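Local coordinates for Rbsd/fucu transport protein family protein (Streptococcus pneumoniae, PDB 4A34) that binds L-fucose and, as a fucose mutarotase of the RbsD/FucU family, probably speeds the interconversion of its alpha and beta anomers, at residues 25-39 and 121-135. Sequence-based numbering, arbitrary orientation.
Sequences EIVLADANYPSASCA and IVATGETSLYANIIL. With FUL (beta-L-fucopyranose), chain B.
V27 packs alongside I121 and I134, because strand 25-29 lies between strand 121-124, parallel to it, and strand 133-135, antiparallel, in the six-stranded mixed sheet of this RbsD/FucU fold; backbone hydrogen bonds such as V122 N to V27 O join them. All three side chains are branched at CB, which favours the extended backbone and fills the buried space beside it. I121, with CG1 anti to its carbonyl carbon (chi1 -57°), sends CD1 to C38 CB, 3.8 Å away, under helix 35-38, while its CG2 sits 3.6 Å from A29 CB; the small alanine lets the branch settle close to the strand. L28 lies alongside V122, and its CD1 meets L135 CD1 at 3.9 Å.

Where the strands end, the packing gives way to polar loops around the sugar. T124 supplies two donors to A29 O, its OG1 and its N, which reach the oxygen from opposite faces of its plane. At the outer margin A31 is exposed, and a water bridges N32 ND2 to E126 O and S128 O; N32 OD1 instead takes V140 N of the second subunit.

D30 and N132 grip fucose through O2 and O3, their carboxylate and amide planes 46° apart; Y130 N, Y112 and H22 of the second subunit also bind the sugar. A131 N donates to D30 OD2 at 3.1 Å, consistent with a carboxylate held in place for fucose O3, which donates to the same oxygen at 2.7 Å. The N132 amide uses both ends: OD1 receives D30 N from above its carbonyl plane, and ND2 donates to fucose O2 over 2.9 Å.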
loop_
_atom_site.group_PDB
_atom_site.type_symbol
_atom_site.label_atom_id
_atom_site.label_comp_id
_atom_site.label_asym_id
_atom_site.label_seq_id
_atom_site.Cartn_x
_atom_site.Cartn_y
_atom_site.Cartn_z
ATOM N N GLU I 25 18.272 -0.854 20.007
ATOM C CA GLU I 25 18.061 -2.067 20.793
ATOM C C GLU I 25 17.244 -3.097 20.014
ATOM O O GLU I 25 16.480 -2.748 19.114
ATOM C CB GLU I 25 17.387 -1.736 22.124
ATOM C CG GLU I 25 18.252 -0.888 23.047
ATOM C CD GLU I 25 17.505 -0.345 24.250
ATOM O OE1 GLU I 25 16.484 -0.937 24.657
ATOM O OE2 GLU I 25 17.941 0.682 24.799
ATOM N N ILE I 26 17.440 -4.368 20.357
ATOM C CA ILE I 26 16.690 -5.465 19.753
ATOM C C ILE I 26 16.340 -6.497 20.810
ATOM O O ILE I 26 17.181 -6.859 21.629
ATOM C CB ILE I 26 17.446 -6.139 18.563
ATOM C CG1 ILE I 26 16.609 -7.300 17.994
ATOM C CG2 ILE I 26 18.852 -6.568 18.981
ATOM C CD1 ILE I 26 17.169 -7.961 16.793
ATOM N N VAL I 27 15.096 -6.967 20.771
ATOM C CA VAL I 27 14.580 -7.888 21.771
ATOM C C VAL I 27 14.531 -9.300 21.226
ATOM O O VAL I 27 13.956 -9.552 20.165
ATOM C CB VAL I 27 13.171 -7.480 22.255
ATOM C CG1 VAL I 27 12.691 -8.410 23.347
ATOM C CG2 VAL I 27 13.166 -6.044 22.765
ATOM N N LEU I 28 15.144 -10.223 21.957
ATOM C CA LEU I 28 15.038 -11.627 21.627
ATOM C C LEU I 28 13.923 -12.161 22.506
ATOM O O LEU I 28 14.112 -12.401 23.700
ATOM C CB LEU I 28 16.373 -12.350 21.859
ATOM C CG LEU I 28 17.632 -11.701 21.245
ATOM C CD1 LEU I 28 18.918 -12.460 21.588
ATOM C CD2 LEU I 28 17.522 -11.546 19.732
ATOM N N ALA I 29 12.740 -12.301 21.920
ATOM C CA ALA I 29 11.555 -12.654 22.687
ATOM C C ALA I 29 11.324 -14.159 22.725
ATOM O O ALA I 29 11.524 -14.846 21.721
ATOM C CB ALA I 29 10.347 -11.948 22.119
ATOM N N ASP I 30 10.890 -14.668 23.875
ATOM C CA ASP I 30 10.588 -16.089 23.992
ATOM C C ASP I 30 9.169 -16.402 23.526
ATOM O O ASP I 30 8.360 -15.499 23.336
ATOM C CB ASP I 30 10.878 -16.623 25.409
ATOM C CG ASP I 30 9.926 -16.076 26.487
ATOM O OD1 ASP I 30 8.711 -15.878 26.236
ATOM O OD2 ASP I 30 10.411 -15.878 27.622
ATOM N N ALA I 31 8.870 -17.690 23.368
ATOM C CA ALA I 31 7.625 -18.142 22.747
ATOM C C ALA I 31 6.370 -17.586 23.399
ATOM O O ALA I 31 5.368 -17.382 22.727
ATOM C CB ALA I 31 7.570 -19.658 22.722
ATOM N N ASN I 32 6.436 -17.348 24.705
ATOM C CA ASN I 32 5.287 -16.878 25.471
ATOM C C ASN I 32 5.145 -15.360 25.454
ATOM O O ASN I 32 4.137 -14.818 25.916
ATOM C CB ASN I 32 5.385 -17.371 26.915
ATOM C CG ASN I 32 5.130 -18.857 27.042
ATOM O OD1 ASN I 32 3.979 -19.307 27.039
ATOM N ND2 ASN I 32 6.205 -19.630 27.168
ATOM N N TYR I 33 6.155 -14.679 24.922
ATOM C CA TYR I 33 6.203 -13.219 24.945
ATOM C C TYR I 33 5.145 -12.574 24.022
ATOM O O TYR I 33 4.754 -13.178 23.022
ATOM C CB TYR I 33 7.623 -12.737 24.608
ATOM C CG TYR I 33 7.821 -11.274 24.892
ATOM C CD1 TYR I 33 8.074 -10.824 26.190
ATOM C CD2 TYR I 33 7.707 -10.329 23.869
ATOM C CE1 TYR I 33 8.216 -9.478 26.455
ATOM C CE2 TYR I 33 7.843 -8.978 24.127
ATOM C CZ TYR I 33 8.100 -8.557 25.415
ATOM O OH TYR I 33 8.241 -7.215 25.656
ATOM N N PRO I 34 4.649 -11.363 24.370
ATOM C CA PRO I 34 3.744 -10.646 23.455
ATOM C C PRO I 34 4.467 -9.923 22.310
ATOM O O PRO I 34 4.301 -8.714 22.130
ATOM C CB PRO I 34 3.043 -9.641 24.376
ATOM C CG PRO I 34 3.991 -9.446 25.503
ATOM C CD PRO I 34 4.651 -10.758 25.715
ATOM N N SER I 35 5.247 -10.669 21.532
ATOM C CA SER I 35 6.135 -10.082 20.523
ATOM C C SER I 35 5.356 -9.255 19.523
ATOM O O SER I 35 5.691 -8.101 19.277
ATOM C CB SER I 35 6.915 -11.171 19.785
ATOM O OG SER I 35 7.142 -12.279 20.632
ATOM N N ALA I 36 4.308 -9.853 18.962
ATOM C CA ALA I 36 3.562 -9.238 17.868
ATOM C C ALA I 36 2.869 -7.940 18.287
ATOM O O ALA I 36 2.852 -6.970 17.529
ATOM C CB ALA I 36 2.571 -10.221 17.276
ATOM N N SER I 37 2.327 -7.909 19.502
ATOM C CA SER I 37 1.648 -6.705 19.974
ATOM C C SER I 37 2.584 -5.567 20.439
ATOM O O SER I 37 2.213 -4.401 20.365
ATOM C CB SER I 37 0.590 -7.045 21.026
ATOM O OG SER I 37 1.176 -7.414 22.254
ATOM N N CYS I 38 3.792 -5.898 20.891
ATOM C CA CYS I 38 4.762 -4.875 21.331
ATOM C C CYS I 38 5.679 -4.303 20.223
ATOM O O CYS I 38 6.242 -3.208 20.369
ATOM C CB CYS I 38 5.630 -5.421 22.473
ATOM S SG CYS I 38 4.728 -5.801 24.005
ATOM N N ALA I 39 5.803 -5.031 19.118
ATOM C CA ALA I 39 6.861 -4.786 18.140
ATOM C C ALA I 39 6.690 -3.540 17.264
ATOM O O ALA I 39 5.653 -3.361 16.615
ATOM C CB ALA I 39 7.065 -6.028 17.278
ATOM N N ILE I 121 11.691 -6.633 17.568
ATOM C CA ILE I 121 11.551 -7.812 18.389
ATOM C C ILE I 121 11.576 -9.015 17.463
ATOM O O ILE I 121 10.884 -9.038 16.433
ATOM C CB ILE I 121 10.241 -7.789 19.205
ATOM C CG1 ILE I 121 10.172 -6.523 20.082
ATOM C CG2 ILE I 121 10.093 -9.091 20.008
ATOM C CD1 ILE I 121 8.955 -6.426 20.982
ATOM N N VAL I 122 12.400 -9.997 17.814
ATOM C CA VAL I 122 12.347 -11.306 17.167
ATOM C C VAL I 122 11.648 -12.330 18.068
ATOM O O VAL I 122 12.073 -12.574 19.192
ATOM C CB VAL I 122 13.752 -11.802 16.687
ATOM C CG1 VAL I 122 14.833 -11.389 17.634
ATOM C CG2 VAL I 122 13.769 -13.301 16.472
ATOM N N ALA I 123 10.552 -12.887 17.569
ATOM C CA ALA I 123 9.850 -13.968 18.241
ATOM C C ALA I 123 10.581 -15.289 17.989
ATOM O O ALA I 123 10.753 -15.708 16.848
ATOM C CB ALA I 123 8.412 -14.049 17.757
ATOM N N THR I 124 11.021 -15.937 19.057
ATOM C CA THR I 124 11.747 -17.188 18.924
ATOM C C THR I 124 10.870 -18.360 19.360
ATOM O O THR I 124 9.710 -18.170 19.725
ATOM C CB THR I 124 13.032 -17.162 19.754
ATOM O OG1 THR I 124 12.684 -17.215 21.140
ATOM C CG2 THR I 124 13.856 -15.895 19.461
ATOM N N GLY I 125 11.425 -19.567 19.309
ATOM C CA GLY I 125 10.695 -20.768 19.690
ATOM C C GLY I 125 11.010 -21.213 21.103
ATOM O O GLY I 125 10.598 -22.294 21.521
ATOM N N GLU I 126 11.733 -20.365 21.833
ATOM C CA GLU I 126 12.165 -20.653 23.194
ATOM C C GLU I 126 11.008 -20.933 24.173
ATOM O O GLU I 126 10.193 -20.049 24.469
ATOM C CB GLU I 126 13.023 -19.502 23.705
ATOM C CG GLU I 126 13.673 -19.771 25.037
ATOM C CD GLU I 126 14.339 -21.133 25.084
ATOM O OE1 GLU I 126 15.414 -21.295 24.468
ATOM O OE2 GLU I 126 13.783 -22.035 25.733
ATOM N N THR I 127 10.959 -22.165 24.679
ATOM C CA THR I 127 9.884 -22.582 25.585
ATOM C C THR I 127 10.188 -22.272 27.049
ATOM O O THR I 127 9.297 -22.379 27.904
ATOM C CB THR I 127 9.573 -24.084 25.455
ATOM O OG1 THR I 127 10.762 -24.843 25.715
ATOM C CG2 THR I 127 9.040 -24.412 24.065
ATOM N N SER I 128 11.434 -21.889 27.331
ATOM C CA SER I 128 11.857 -21.550 28.692
ATOM C C SER I 128 11.287 -20.207 29.151
ATOM O O SER I 128 11.222 -19.262 28.363
ATOM C CB SER I 128 13.381 -21.534 28.790
ATOM O OG SER I 128 13.793 -20.802 29.925
ATOM N N LEU I 129 10.887 -20.124 30.421
ATOM C CA LEU I 129 10.240 -18.918 30.952
ATOM C C LEU I 129 11.231 -17.807 31.287
ATOM O O LEU I 129 12.383 -18.073 31.624
ATOM C CB LEU I 129 9.394 -19.231 32.191
ATOM C CG LEU I 129 8.205 -20.194 32.134
ATOM C CD1 LEU I 129 7.427 -20.066 30.826
ATOM C CD2 LEU I 129 8.658 -21.640 32.369
ATOM N N TYR I 130 10.757 -16.564 31.196
ATOM C CA TYR I 130 11.531 -15.377 31.557
ATOM C C TYR I 130 12.883 -15.379 30.843
ATOM O O TYR I 130 13.935 -15.159 31.455
ATOM C CB TYR I 130 11.683 -15.282 33.081
ATOM C CG TYR I 130 10.374 -15.073 33.819
ATOM C CD1 TYR I 130 9.850 -13.790 33.991
ATOM C CD2 TYR I 130 9.657 -16.153 34.345
ATOM C CE1 TYR I 130 8.655 -13.582 34.661
ATOM C CE2 TYR I 130 8.451 -15.956 35.022
ATOM C CZ TYR I 130 7.961 -14.658 35.178
ATOM O OH TYR I 130 6.773 -14.426 35.849
ATOM N N ALA I 131 12.825 -15.621 29.531
ATOM C CA ALA I 131 14.007 -15.942 28.721
ATOM C C ALA I 131 14.319 -14.835 27.731
ATOM O O ALA I 131 15.189 -14.979 26.866
ATOM C CB ALA I 131 13.795 -17.267 27.984
ATOM N N ASN I 132 13.596 -13.733 27.875
ATOM C CA ASN I 132 13.678 -12.610 26.975
ATOM C C ASN I 132 14.935 -11.798 27.248
ATOM O O ASN I 132 15.338 -11.664 28.394
ATOM C CB ASN I 132 12.431 -11.751 27.166
ATOM C CG ASN I 132 11.150 -12.536 26.963
ATOM O OD1 ASN I 132 10.763 -12.816 25.833
ATOM N ND2 ASN I 132 10.480 -12.889 28.057
ATOM N N ILE I 133 15.557 -11.264 26.202
ATOM C CA ILE I 133 16.762 -10.451 26.366
ATOM C C ILE I 133 16.598 -9.178 25.559
ATOM O O ILE I 133 15.946 -9.199 24.526
ATOM C CB ILE I 133 18.047 -11.184 25.864
ATOM C CG1 ILE I 133 18.124 -12.622 26.379
ATOM C CG2 ILE I 133 19.305 -10.430 26.272
ATOM C CD1 ILE I 133 19.333 -13.385 25.865
ATOM N N ILE I 134 17.171 -8.071 26.028
ATOM C CA ILE I 134 17.300 -6.872 25.189
ATOM C C ILE I 134 18.765 -6.532 25.037
ATOM O O ILE I 134 19.488 -6.420 26.028
ATOM C CB ILE I 134 16.560 -5.633 25.734
ATOM C CG1 ILE I 134 15.102 -5.961 26.054
ATOM C CG2 ILE I 134 16.646 -4.489 24.724
ATOM C CD1 ILE I 134 14.369 -4.853 26.734
ATOM N N LEU I 135 19.190 -6.396 23.784
ATOM C CA LEU I 135 20.570 -6.100 23.440
ATOM C C LEU I 135 20.614 -4.736 22.791
ATOM O O LEU I 135 19.751 -4.414 21.964
ATOM C CB LEU I 135 21.097 -7.153 22.472
ATOM C CG LEU I 135 21.023 -8.626 22.887
ATOM C CD1 LEU I 135 21.392 -9.505 21.704
ATOM C CD2 LEU I 135 21.960 -8.895 24.067
HETATM C C1 FUL B . 5.899 -13.236 29.822
HETATM C C2 FUL B . 6.800 -14.215 29.058
HETATM O O2 FUL B . 7.616 -13.562 28.112
HETATM C C3 FUL B . 7.696 -14.908 30.082
HETATM O O3 FUL B . 8.507 -15.876 29.473
HETATM C C4 FUL B . 6.849 -15.566 31.156
HETATM O O4 FUL B . 6.041 -16.535 30.543
HETATM C C5 FUL B . 5.959 -14.508 31.795
HETATM C C6 FUL B . 5.153 -15.087 32.952
HETATM O O5 FUL B . 5.132 -13.957 30.776
HETATM O O1 FUL B . 5.040 -12.528 28.965
HETATM O O HOH W 1 8.902 -19.069 27.090
HETATM O O HOH W 2 6.569 -22.876 27.303
#